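Side-chain contacts in Pre-mRNA splicing helicase-like protein (Chaetomium thermophilum, PDB 4RVQ), which acts as the spliceosomal helicase Brr2 in pre-mRNA splicing, its noncanonical PWI domain being likely to mediate protein or RNA contacts: residues R89-V92 with V93-R97; D20-W23 with L24-Q27; N68-M71 with E72-Y76; D40-T43 with S44-I48; R107-I110 with E111-A115. All blocks are in the same frame, centred on the assembly; numbering follows the deposited sequence. Where two conformers were deposited one is given.

Contact 1 of 5, residues R89-V92 with V93-R97; sequences RDKV and VWLTR. With EDO (1,2-ethanediol), chain F; EDO (1,2-ethanediol), chain G; SO4 (sulfate ion), chain B.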
# COMPACT_ATOMS: atom_id res chain seq x y z
N ARG A 89 2.42 -3.80 -2.88
CA ARG A 89 1.68 -4.40 -1.78
C ARG A 89 2.52 -4.51 -0.52
O ARG A 89 1.99 -4.25 0.57
CB ARG A 89 1.07 -5.73 -2.22
CG ARG A 89 2.06 -6.74 -2.73
CD ARG A 89 1.35 -7.83 -3.54
NE ARG A 89 2.25 -8.84 -4.10
CZ ARG A 89 2.96 -8.70 -5.22
NH1 ARG A 89 2.91 -7.60 -5.93
NH2 ARG A 89 3.74 -9.68 -5.61
N ASP A 90 3.78 -4.90 -0.60
CA ASP A 90 4.59 -5.03 0.60
C ASP A 90 4.79 -3.66 1.28
O ASP A 90 4.61 -3.53 2.50
CB ASP A 90 5.94 -5.64 0.29
CG ASP A 90 5.86 -7.08 -0.08
OD1 ASP A 90 5.07 -7.84 0.52
OD2 ASP A 90 6.64 -7.50 -0.96
N LYS A 91 5.15 -2.65 0.50
CA LYS A 91 5.32 -1.33 1.06
C LYS A 91 4.04 -0.83 1.69
O LYS A 91 4.07 -0.27 2.81
CB LYS A 91 5.73 -0.34 -0.02
CG LYS A 91 7.19 -0.20 -0.30
CD LYS A 91 7.49 0.85 -1.33
CE LYS A 91 8.96 1.21 -1.33
NZ LYS A 91 9.34 2.05 -2.47
N VAL A 92 2.93 -0.93 0.98
CA VAL A 92 1.69 -0.36 1.49
C VAL A 92 1.29 -1.05 2.80
O VAL A 92 0.95 -0.38 3.78
CB VAL A 92 0.57 -0.46 0.45
CG1 VAL A 92 -0.78 0.01 1.02
CG2 VAL A 92 0.91 0.40 -0.75
N VAL A 93 1.30 -2.36 2.85
CA VAL A 93 0.84 -3.08 4.02
C VAL A 93 1.78 -2.80 5.20
O VAL A 93 1.34 -2.45 6.30
CB VAL A 93 0.77 -4.61 3.72
CG1 VAL A 93 0.58 -5.38 4.97
CG2 VAL A 93 -0.35 -4.92 2.71
N TRP A 94 3.08 -3.03 5.00
CA TRP A 94 4.00 -2.95 6.10
C TRP A 94 4.26 -1.54 6.57
O TRP A 94 4.38 -1.30 7.78
CB TRP A 94 5.31 -3.68 5.76
CG TRP A 94 5.11 -5.17 5.77
CD1 TRP A 94 4.97 -6.00 4.71
CD2 TRP A 94 5.07 -5.99 6.93
NE1 TRP A 94 4.83 -7.28 5.13
CE2 TRP A 94 4.88 -7.32 6.50
CE3 TRP A 94 5.17 -5.74 8.29
CZ2 TRP A 94 4.80 -8.37 7.38
CZ3 TRP A 94 5.09 -6.79 9.18
CH2 TRP A 94 4.87 -8.09 8.73
N LEU A 95 4.45 -0.60 5.66
CA LEU A 95 4.72 0.76 6.07
C LEU A 95 3.51 1.45 6.69
O LEU A 95 3.69 2.32 7.55
CB LEU A 95 5.31 1.59 4.95
CG LEU A 95 6.67 1.15 4.44
CD1 LEU A 95 7.06 1.88 3.19
CD2 LEU A 95 7.71 1.24 5.54
N THR A 96 2.30 1.10 6.26
CA THR A 96 1.11 1.63 6.93
C THR A 96 1.11 1.14 8.39
O THR A 96 0.86 1.90 9.33
CB THR A 96 -0.17 1.24 6.20
OG1 THR A 96 -0.14 1.82 4.89
CG2 THR A 96 -1.38 1.72 6.93
N ARG A 97 1.33 -0.16 8.59
CA ARG A 97 1.37 -0.71 9.92
C ARG A 97 2.47 -0.06 10.75
O ARG A 97 2.26 0.33 11.91
CB ARG A 97 1.56 -2.23 9.86
CG ARG A 97 1.40 -2.87 11.21
CD ARG A 97 1.61 -4.39 11.17
NE ARG A 97 1.72 -4.90 12.52
CZ ARG A 97 2.33 -6.03 12.87
NH1 ARG A 97 2.80 -6.82 11.94
NH2 ARG A 97 2.48 -6.35 14.14
C1 EDO F . 1.55 -6.97 8.15
O1 EDO F . 1.34 -7.37 9.49
C2 EDO F . 1.18 -8.10 7.21
O2 EDO F . -0.24 -8.28 7.30
C1 EDO G . 2.58 -9.64 2.64
O1 EDO G . 3.27 -9.77 3.89
C2 EDO G . 2.34 -8.16 2.39
O2 EDO G . 2.19 -7.91 0.99
S SO4 B . 5.86 -8.33 -8.42
O1 SO4 B . 6.99 -8.01 -7.55
O2 SO4 B . 5.28 -9.63 -8.04
O3 SO4 B . 4.88 -7.27 -8.23
O4 SO4 B . 6.38 -8.37 -9.75
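T96 sets OG1 anti to its own carbonyl carbon (chi1 -63°), which turns the hydroxyl back one helical turn onto V92. OG1 donates to V92 O over 2.7 Å within the carbonyl plane, while T96 N reaches the same oxygen over 3.2 Å from above that plane; one carbonyl thus takes both donors, the N-H and the hydroxyl, of a buried threonine. W94 keeps CG beside its backbone N, and the indole edge comes to lie against D90, with CD1 3.3 Å from D90 O in the ring plane. An ethanediol, probably from the crystallisation liquor, bridges the two side chains: W94 NE1 donates to its O1 over 3.2 Å, and its O2 donates to one conformer of D90 at OD1. A second ethanediol covers one indole face, its C1 3.6 Å from W94 CH2. K91 and L95 run side by side, with K91 CG 4.1 Å from L95 CD1, before K91 NZ goes on to a salt bridge with E125. V92 and V93 pack on L49 of helix 35-50, W94 on I110 and M114 of helix 104-116, K91 and L95 on I122 of helix 120-127, and V92 also on W23 and L24 of helix 23-29.

Contact 2 of 5, residues D20-W23 with L24-Q27; sequences DAYW and LQRQ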
# COMPACT_ATOMS: atom_id res chain seq x y z
N ASP A 20 2.93 7.55 4.97
CA ASP A 20 2.51 7.87 6.31
C ASP A 20 1.30 7.01 6.68
O ASP A 20 0.76 6.22 5.88
CB ASP A 20 2.20 9.36 6.43
CG ASP A 20 1.12 9.77 5.48
OD1 ASP A 20 1.44 9.89 4.29
OD2 ASP A 20 -0.07 9.94 5.92
N ALA A 21 0.82 7.17 7.92
CA ALA A 21 -0.29 6.39 8.45
C ALA A 21 -1.57 6.51 7.64
O ALA A 21 -2.41 5.60 7.73
CB ALA A 21 -0.57 6.86 9.87
N TYR A 22 -1.74 7.60 6.88
CA TYR A 22 -2.95 7.86 6.12
C TYR A 22 -2.72 7.87 4.61
O TYR A 22 -3.63 8.23 3.87
CB TYR A 22 -3.56 9.20 6.56
CG TYR A 22 -3.97 9.22 8.00
CD1 TYR A 22 -5.20 8.78 8.39
CD2 TYR A 22 -3.11 9.69 8.99
CE1 TYR A 22 -5.60 8.81 9.73
CE2 TYR A 22 -3.47 9.75 10.30
CZ TYR A 22 -4.70 9.29 10.69
OH TYR A 22 -5.12 9.32 11.99
N TRP A 23 -1.54 7.46 4.13
CA TRP A 23 -1.27 7.53 2.70
C TRP A 23 -2.30 6.74 1.89
O TRP A 23 -2.83 7.24 0.90
CB TRP A 23 0.15 6.99 2.45
CG TRP A 23 0.57 7.00 0.97
CD1 TRP A 23 1.20 8.03 0.32
CD2 TRP A 23 0.32 5.99 -0.01
NE1 TRP A 23 1.40 7.70 -1.00
CE2 TRP A 23 0.85 6.46 -1.24
CE3 TRP A 23 -0.27 4.74 0.01
CZ2 TRP A 23 0.81 5.71 -2.41
CZ3 TRP A 23 -0.31 3.98 -1.17
CH2 TRP A 23 0.22 4.48 -2.35
N LEU A 24 -2.57 5.51 2.31
CA LEU A 24 -3.49 4.67 1.56
C LEU A 24 -4.88 5.29 1.55
O LEU A 24 -5.56 5.37 0.51
CB LEU A 24 -3.51 3.26 2.11
CG LEU A 24 -4.51 2.31 1.46
CD1 LEU A 24 -4.28 2.17 -0.04
CD2 LEU A 24 -4.50 0.97 2.14
N GLN A 25 -5.36 5.71 2.74
CA GLN A 25 -6.66 6.33 2.86
C GLN A 25 -6.77 7.54 1.95
O GLN A 25 -7.82 7.79 1.35
CB GLN A 25 -6.93 6.66 4.32
CG GLN A 25 -8.35 7.13 4.51
CD GLN A 25 -8.76 7.27 5.96
OE1 GLN A 25 -8.15 6.70 6.85
NE2 GLN A 25 -9.81 8.03 6.19
N ARG A 26 -5.70 8.34 1.85
CA ARG A 26 -5.72 9.51 0.96
C ARG A 26 -5.79 9.11 -0.49
O ARG A 26 -6.49 9.77 -1.26
CB ARG A 26 -4.53 10.43 1.10
CG ARG A 26 -4.51 11.23 2.33
CD ARG A 26 -3.49 12.37 2.26
NE ARG A 26 -2.13 11.92 1.95
CZ ARG A 26 -1.30 11.35 2.82
NH1 ARG A 26 -1.65 11.17 4.09
NH2 ARG A 26 -0.10 10.95 2.43
N GLN A 27 -5.11 8.04 -0.88
CA GLN A 27 -5.23 7.63 -2.28
C GLN A 27 -6.66 7.20 -2.57
O GLN A 27 -7.21 7.52 -3.62
CB GLN A 27 -4.29 6.49 -2.63
CG GLN A 27 -2.87 6.65 -2.20
CD GLN A 27 -2.34 8.06 -2.44
OE1 GLN A 27 -2.30 8.51 -3.59
NE2 GLN A 27 -1.93 8.75 -1.37
O HOH W 1 -1.11 4.38 4.65
O HOH W 2 -4.00 4.77 5.13
O HOH W 3 -5.79 5.16 7.29
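The W23 indole carries the Q27 side chain on one face, while the R26 guanidinium receives the D20 carboxylate at its edge and has W23 CA over one face. This is the start of helix 23-29: Y22 is the N-cap and lies within a type I beta turn from D20 to W23, joined by an Asx turn in which Y22 N donates to D20 OD2 over 3.0 Å. R26 and Q27 each have two conformers, and the one described makes these contacts. The Q27 amide stacks on the indole with the planes 20° apart, and CG stands almost on the normal of the six-membered ring, 3.6 Å from its centroid, a CH-pi contact. The bend at chi2 (-42°) also brings Q27 NE2 to W23 O, a 2.9 Å bond that joins the one from Q27 N on the same oxygen. Q27 OE1 bonds R30. With an alanine in place of W23, Q27 would probably lose its stacking surface and be freer to turn, and a gap would open against L85 and V92. R26 grips D20 end-on, NH2 to OD1 at 2.6 Å and NH1 to OD2 at 2.7 Å; both oxygens use syn lone pairs and the planes are 11° apart. Water 2 accepts from Q25 N at 2.9 Å and donates to A21 O.

Contact 3 of 5, residues N68-M71 with E72-Y76; sequences NDLM and ELFDY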
# COMPACT_ATOMS: atom_id res chain seq x y z
N ASN A 68 -8.49 -9.76 -8.03
CA ASN A 68 -9.94 -9.85 -8.15
C ASN A 68 -10.64 -9.10 -7.02
O ASN A 68 -11.57 -8.32 -7.27
CB ASN A 68 -10.38 -11.30 -8.18
CG ASN A 68 -10.23 -11.92 -9.57
OD1 ASN A 68 -10.02 -11.23 -10.59
ND2 ASN A 68 -10.33 -13.23 -9.61
N ASP A 69 -10.20 -9.31 -5.80
CA ASP A 69 -10.85 -8.70 -4.67
C ASP A 69 -10.66 -7.19 -4.68
O ASP A 69 -11.58 -6.43 -4.37
CB ASP A 69 -10.34 -9.30 -3.36
CG ASP A 69 -10.82 -10.74 -3.16
OD1 ASP A 69 -11.65 -11.22 -3.93
OD2 ASP A 69 -10.30 -11.38 -2.22
N LEU A 70 -9.47 -6.71 -5.03
CA LEU A 70 -9.23 -5.28 -5.07
C LEU A 70 -10.05 -4.61 -6.20
O LEU A 70 -10.55 -3.48 -6.05
CB LEU A 70 -7.71 -4.95 -5.12
CG LEU A 70 -7.22 -3.66 -4.48
CD1 LEU A 70 -7.46 -3.67 -2.99
CD2 LEU A 70 -5.74 -3.46 -4.79
N MET A 71 -10.16 -5.29 -7.35
CA MET A 71 -10.91 -4.68 -8.43
C MET A 71 -12.38 -4.49 -8.01
O MET A 71 -12.99 -3.48 -8.34
CB MET A 71 -10.82 -5.52 -9.71
CG MET A 71 -9.43 -5.44 -10.35
SD MET A 71 -9.25 -6.30 -11.92
CE MET A 71 -9.61 -8.01 -11.43
N GLU A 72 -12.96 -5.49 -7.34
CA GLU A 72 -14.31 -5.37 -6.85
C GLU A 72 -14.44 -4.25 -5.79
O GLU A 72 -15.41 -3.51 -5.80
CB GLU A 72 -14.77 -6.68 -6.26
CG GLU A 72 -16.22 -6.62 -5.74
CD GLU A 72 -16.75 -7.94 -5.23
OE1 GLU A 72 -17.63 -7.94 -4.32
OE2 GLU A 72 -16.32 -9.00 -5.73
N LEU A 73 -13.43 -4.12 -4.94
CA LEU A 73 -13.46 -3.11 -3.90
C LEU A 73 -13.55 -1.72 -4.51
O LEU A 73 -14.17 -0.81 -3.94
CB LEU A 73 -12.20 -3.23 -3.03
CG LEU A 73 -12.14 -2.30 -1.82
CD1 LEU A 73 -13.23 -2.71 -0.78
CD2 LEU A 73 -10.75 -2.36 -1.17
N PHE A 74 -12.94 -1.55 -5.68
CA PHE A 74 -12.89 -0.28 -6.40
C PHE A 74 -13.97 -0.24 -7.50
O PHE A 74 -13.84 0.54 -8.45
CB PHE A 74 -11.48 -0.03 -6.93
CG PHE A 74 -10.52 0.43 -5.85
CD1 PHE A 74 -9.79 -0.49 -5.08
CD2 PHE A 74 -10.35 1.79 -5.58
CE1 PHE A 74 -8.94 -0.04 -4.08
CE2 PHE A 74 -9.49 2.23 -4.59
CZ PHE A 74 -8.80 1.32 -3.84
N ASP A 75 -15.02 -1.06 -7.37
CA ASP A 75 -16.18 -0.93 -8.26
C ASP A 75 -15.84 -1.09 -9.75
O ASP A 75 -16.52 -0.54 -10.64
CB ASP A 75 -16.90 0.39 -8.01
CG ASP A 75 -17.44 0.48 -6.61
OD1 ASP A 75 -18.07 -0.51 -6.16
OD2 ASP A 75 -17.27 1.52 -5.95
N TYR A 76 -14.82 -1.91 -10.01
CA TYR A 76 -14.43 -2.29 -11.38
C TYR A 76 -13.99 -1.08 -12.18
O TYR A 76 -13.97 -1.12 -13.42
CB TYR A 76 -15.55 -3.08 -12.06
CG TYR A 76 -16.03 -4.26 -11.24
CD1 TYR A 76 -15.18 -5.30 -10.95
CD2 TYR A 76 -17.29 -4.27 -10.67
CE1 TYR A 76 -15.56 -6.34 -10.18
CE2 TYR A 76 -17.69 -5.32 -9.89
CZ TYR A 76 -16.83 -6.35 -9.63
OH TYR A 76 -17.21 -7.42 -8.88
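F74 runs alongside L70, pointing the same way, and each atom of its near flank finds a partner one turn back. Its CB lies 3.7 Å from L70 O; CG is held beside the backbone N (chi1 -76°), which swings CD1 to 3.2 Å from L70 O, with the oxygen at the ring edge and in the ring plane. Farther out, CE1 meets L70 CG at 4.0 Å and also touches L70 CD1. Both residues have two conformers, so these side-chain distances describe one pairing. L70 CD1 also meets L73 CD2 at 4.0 Å, where the two leucines cross at a slant. Beyond the contact, L70 packs on V82 and I86 and F74 on L81, all of helix 79-87, while L73 lies against A45 of helix 35-50. L70 O thus touches the ring edge of F74 and also accepts its backbone N at 3.1 Å; F74 N shares a weak second bond with M71 O. That oxygen takes its stronger bond from Y76 N, 2.9 Å away, and D75 N bonds E72 O, also at 2.9 Å. D75 OD2 bonds the hydroxyl of Y32. The 6→1 and 5→2 pairing of backbone groups, with D75 at positive phi (59°) as the C-prime residue, is the Schellman motif that closes helix 63-73.

Contact 4 of 5, residues D40-T43 with S44-I48; sequences DKTT and SALKI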
# COMPACT_ATOMS: atom_id res chain seq x y z
N ASP A 40 -13.62 2.37 5.33
CA ASP A 40 -13.92 0.96 5.10
C ASP A 40 -13.01 0.38 4.02
O ASP A 40 -12.48 -0.72 4.18
CB ASP A 40 -15.35 0.79 4.59
CG ASP A 40 -16.43 0.85 5.66
OD1 ASP A 40 -16.11 0.91 6.87
OD2 ASP A 40 -17.60 0.85 5.25
N LYS A 41 -12.86 1.11 2.91
CA LYS A 41 -12.09 0.59 1.80
C LYS A 41 -10.60 0.50 2.14
O LYS A 41 -9.91 -0.37 1.63
CB LYS A 41 -12.35 1.40 0.54
CG LYS A 41 -13.80 1.24 0.01
CD LYS A 41 -14.05 1.70 -1.41
CE LYS A 41 -15.46 1.54 -1.87
NZ LYS A 41 -15.92 0.12 -1.97
N THR A 42 -10.11 1.38 3.00
CA THR A 42 -8.73 1.32 3.46
C THR A 42 -8.51 0.03 4.26
O THR A 42 -7.55 -0.70 4.02
CB THR A 42 -8.37 2.56 4.29
OG1 THR A 42 -8.56 3.74 3.51
CG2 THR A 42 -6.96 2.53 4.79
N THR A 43 -9.38 -0.22 5.22
CA THR A 43 -9.29 -1.44 6.01
C THR A 43 -9.33 -2.69 5.13
O THR A 43 -8.50 -3.60 5.28
CB THR A 43 -10.44 -1.48 7.04
OG1 THR A 43 -10.31 -0.33 7.89
CG2 THR A 43 -10.38 -2.73 7.88
N SER A 44 -10.28 -2.70 4.21
CA SER A 44 -10.40 -3.85 3.31
C SER A 44 -9.20 -4.00 2.39
O SER A 44 -8.69 -5.11 2.18
CB SER A 44 -11.65 -3.75 2.48
OG SER A 44 -12.79 -3.79 3.30
N ALA A 45 -8.71 -2.90 1.85
CA ALA A 45 -7.58 -2.97 0.95
C ALA A 45 -6.34 -3.50 1.66
O ALA A 45 -5.59 -4.31 1.10
CB ALA A 45 -7.30 -1.60 0.33
N LEU A 46 -6.09 -3.08 2.90
CA LEU A 46 -4.94 -3.61 3.60
C LEU A 46 -5.07 -5.11 3.81
O LEU A 46 -4.08 -5.85 3.66
CB LEU A 46 -4.79 -2.90 4.97
CG LEU A 46 -4.33 -1.45 4.84
CD1 LEU A 46 -4.57 -0.72 6.15
CD2 LEU A 46 -2.86 -1.36 4.42
N LYS A 47 -6.26 -5.58 4.19
CA LYS A 47 -6.46 -7.00 4.36
C LYS A 47 -6.22 -7.75 3.06
O LYS A 47 -5.51 -8.76 3.03
CB LYS A 47 -7.85 -7.30 4.89
CG LYS A 47 -8.06 -8.75 5.27
CD LYS A 47 -6.98 -9.25 6.26
CE LYS A 47 -7.14 -10.72 6.63
NZ LYS A 47 -6.07 -11.18 7.56
N ILE A 48 -6.83 -7.26 1.98
CA ILE A 48 -6.64 -7.89 0.68
C ILE A 48 -5.16 -7.93 0.26
O ILE A 48 -4.64 -8.96 -0.14
CB ILE A 48 -7.50 -7.21 -0.37
CG1 ILE A 48 -8.99 -7.42 -0.09
CG2 ILE A 48 -7.16 -7.73 -1.75
CD1 ILE A 48 -9.89 -6.46 -0.82
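L46 sets its side chain against the outer end of the T42 carbonyl: CG is 3.4 Å from T42 O, and CD1 comes near the threonine methyl, 4.3 Å from T42 CG2. CG sits anti to the carbonyl carbon of L46 (chi1 -71°), which sends the branch back toward the preceding turn. The same T42 O accepts L46 N at 3.0 Å, so the oxygen is bonded by the backbone and flanked by leucine carbons. A45 repeats the scheme with a single methyl, its CB 3.2 Å from K41 O, the acceptor of A45 N at 2.8 Å. S44 N bonds D40 O at 3.0 Å. K47 N bonds T43 O at 3.2 Å, and K47 CB rests 3.8 Å from T43 O. All four bonds run from i to i-4, with an N-H...O angle of 154° for A45 N to K41 O and 165° for the others, evidence that the helix passes undistorted through this point. Several polar ends find partners outside the two segments. T42 OG1 returns to Q38 O one turn back, K47 NZ makes a salt bridge with E52, and K41 NZ bonds L73 O at the end of helix 63-73 while K41 also makes a cation-pi contact with Y32. T42 and L46 pack on L24 of helix 23-29, and A45 packs on L70 and L73 of helix 63-73, whereas D40, T43 and K47 are exposed. Such a division of apolar from polar residues is characteristic of an amphipathic alpha helix, here helix 35-50, packed against helices 23-29, 63-73 and 89-99.

Contact 5 of 5, residues R107-I110 with E111-A115; sequences RDTI and EREMA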
# COMPACT_ATOMS: atom_id res chain seq x y z
N ARG A 107 7.07 -1.19 17.21
CA ARG A 107 7.91 -0.86 16.07
C ARG A 107 8.98 -1.90 15.86
O ARG A 107 9.25 -2.31 14.75
CB ARG A 107 8.51 0.54 16.21
CG ARG A 107 7.48 1.63 16.20
CD ARG A 107 8.12 3.02 16.18
NE ARG A 107 8.79 3.29 14.90
CZ ARG A 107 8.17 3.62 13.77
NH1 ARG A 107 6.89 3.85 13.72
NH2 ARG A 107 8.88 3.76 12.66
N ASP A 108 9.62 -2.33 16.94
CA ASP A 108 10.66 -3.34 16.88
C ASP A 108 10.12 -4.64 16.28
O ASP A 108 10.75 -5.27 15.43
CB ASP A 108 11.25 -3.58 18.27
CG ASP A 108 12.42 -4.57 18.22
OD1 ASP A 108 13.50 -4.22 17.78
OD2 ASP A 108 12.21 -5.75 18.53
N THR A 109 8.96 -5.10 16.78
CA THR A 109 8.34 -6.30 16.29
C THR A 109 8.12 -6.22 14.77
O THR A 109 8.42 -7.16 14.03
CB THR A 109 7.03 -6.53 17.02
OG1 THR A 109 7.32 -6.85 18.38
CG2 THR A 109 6.25 -7.65 16.41
N ILE A 110 7.57 -5.10 14.33
CA ILE A 110 7.29 -4.91 12.90
C ILE A 110 8.57 -4.90 12.08
O ILE A 110 8.65 -5.53 11.02
CB ILE A 110 6.46 -3.62 12.65
CG1 ILE A 110 5.06 -3.79 13.30
CG2 ILE A 110 6.38 -3.34 11.19
CD1 ILE A 110 4.30 -2.48 13.48
N GLU A 111 9.59 -4.21 12.56
CA GLU A 111 10.85 -4.15 11.85
C GLU A 111 11.49 -5.54 11.74
O GLU A 111 12.05 -5.88 10.67
CB GLU A 111 11.78 -3.14 12.54
CG GLU A 111 11.30 -1.73 12.39
CD GLU A 111 11.89 -0.70 13.34
OE1 GLU A 111 12.65 -1.03 14.26
OE2 GLU A 111 11.57 0.50 13.16
N ARG A 112 11.44 -6.33 12.81
CA ARG A 112 11.97 -7.68 12.75
C ARG A 112 11.16 -8.52 11.77
O ARG A 112 11.75 -9.29 10.97
CB ARG A 112 11.94 -8.34 14.11
CG ARG A 112 12.88 -7.77 15.12
CD ARG A 112 12.76 -8.57 16.39
NE ARG A 112 13.76 -8.23 17.35
CZ ARG A 112 14.51 -9.12 18.00
NH1 ARG A 112 14.33 -10.43 17.84
NH2 ARG A 112 15.41 -8.68 18.85
N GLU A 113 9.83 -8.40 11.80
CA GLU A 113 9.00 -9.17 10.88
C GLU A 113 9.28 -8.79 9.43
O GLU A 113 9.37 -9.68 8.57
CB GLU A 113 7.51 -8.99 11.20
CG GLU A 113 7.10 -9.65 12.52
CD GLU A 113 5.62 -9.47 12.88
OE1 GLU A 113 4.89 -8.73 12.20
OE2 GLU A 113 5.18 -10.08 13.90
N MET A 114 9.45 -7.51 9.15
CA MET A 114 9.79 -7.10 7.81
C MET A 114 11.10 -7.72 7.37
O MET A 114 11.20 -8.22 6.25
CB MET A 114 9.86 -5.58 7.75
CG MET A 114 8.50 -4.89 7.79
SD MET A 114 8.52 -3.11 7.84
CE MET A 114 9.03 -2.78 6.19
N ALA A 115 12.13 -7.70 8.21
CA ALA A 115 13.41 -8.31 7.85
C ALA A 115 13.19 -9.80 7.56
O ALA A 115 13.77 -10.34 6.62
CB ALA A 115 14.44 -8.14 8.98
O HOH W 4 11.54 2.70 14.68
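Helix 104-116 pairs D108 with R112 one turn apart in an i, i+4 salt bridge. With CG anti to the backbone N (chi1 -176°), the D108 carboxylate leans toward the next turn, and R112 NE lies 3.2 Å from D108 OD2. The hydrogen bond within this bridge is weak, its N-H...O angle only 124°, and the carboxylate and guanidinium planes stand 60° apart. R107 and E111 keep their charges farther apart: R107 NH2 is 4.3 Å from E111 OE2, which lies well out of the guanidinium plane, and water 4 joins them by accepting from R107 NE at 2.8 Å and donating to E111 OE2 at 2.7 Å. Both side chains also bond the Y127 hydroxyl, on helix 120-127 of this PWI-like domain, and R107 NH1 bonds A101 O. Replacing E111 by alanine would remove its carboxylate and is likely to leave water 4 without its acceptor and the R107 charge without a nearby mate. On the flank facing helix 89-99, E113 runs beside T109, with T109 CG2 3.7 Å from E113 OE2, while E113 OE1 makes a salt bridge with R97. I110 and M114 cross with CG2 of I110 4.0 Å from SD of M114, and both touch helix 89-99.

In the fold
The five contacts lie on, or at the ends of, five helices of one all-helical domain. Contact 1, about 5 Å from the chain centre, touches three others: V92 CG2 meets W23 CZ3 of contact 2 at 3.8 Å, T96 CG2 meets L46 CD1 of contact 4 at 4.1 Å, and W94 CE3 packs on M114 CG of contact 5 at 3.5 Å. Contacts 2 and 4 interlock through L24 CD2 and L46 CG, 3.6 Å apart, and contact 4 leads to contact 3 through packing of L73 on S44 and A45. Contacts 3 and 5 mark opposite sides, their centres about 30 Å apart. A sulfate and two ethanediols are bound at contact 1.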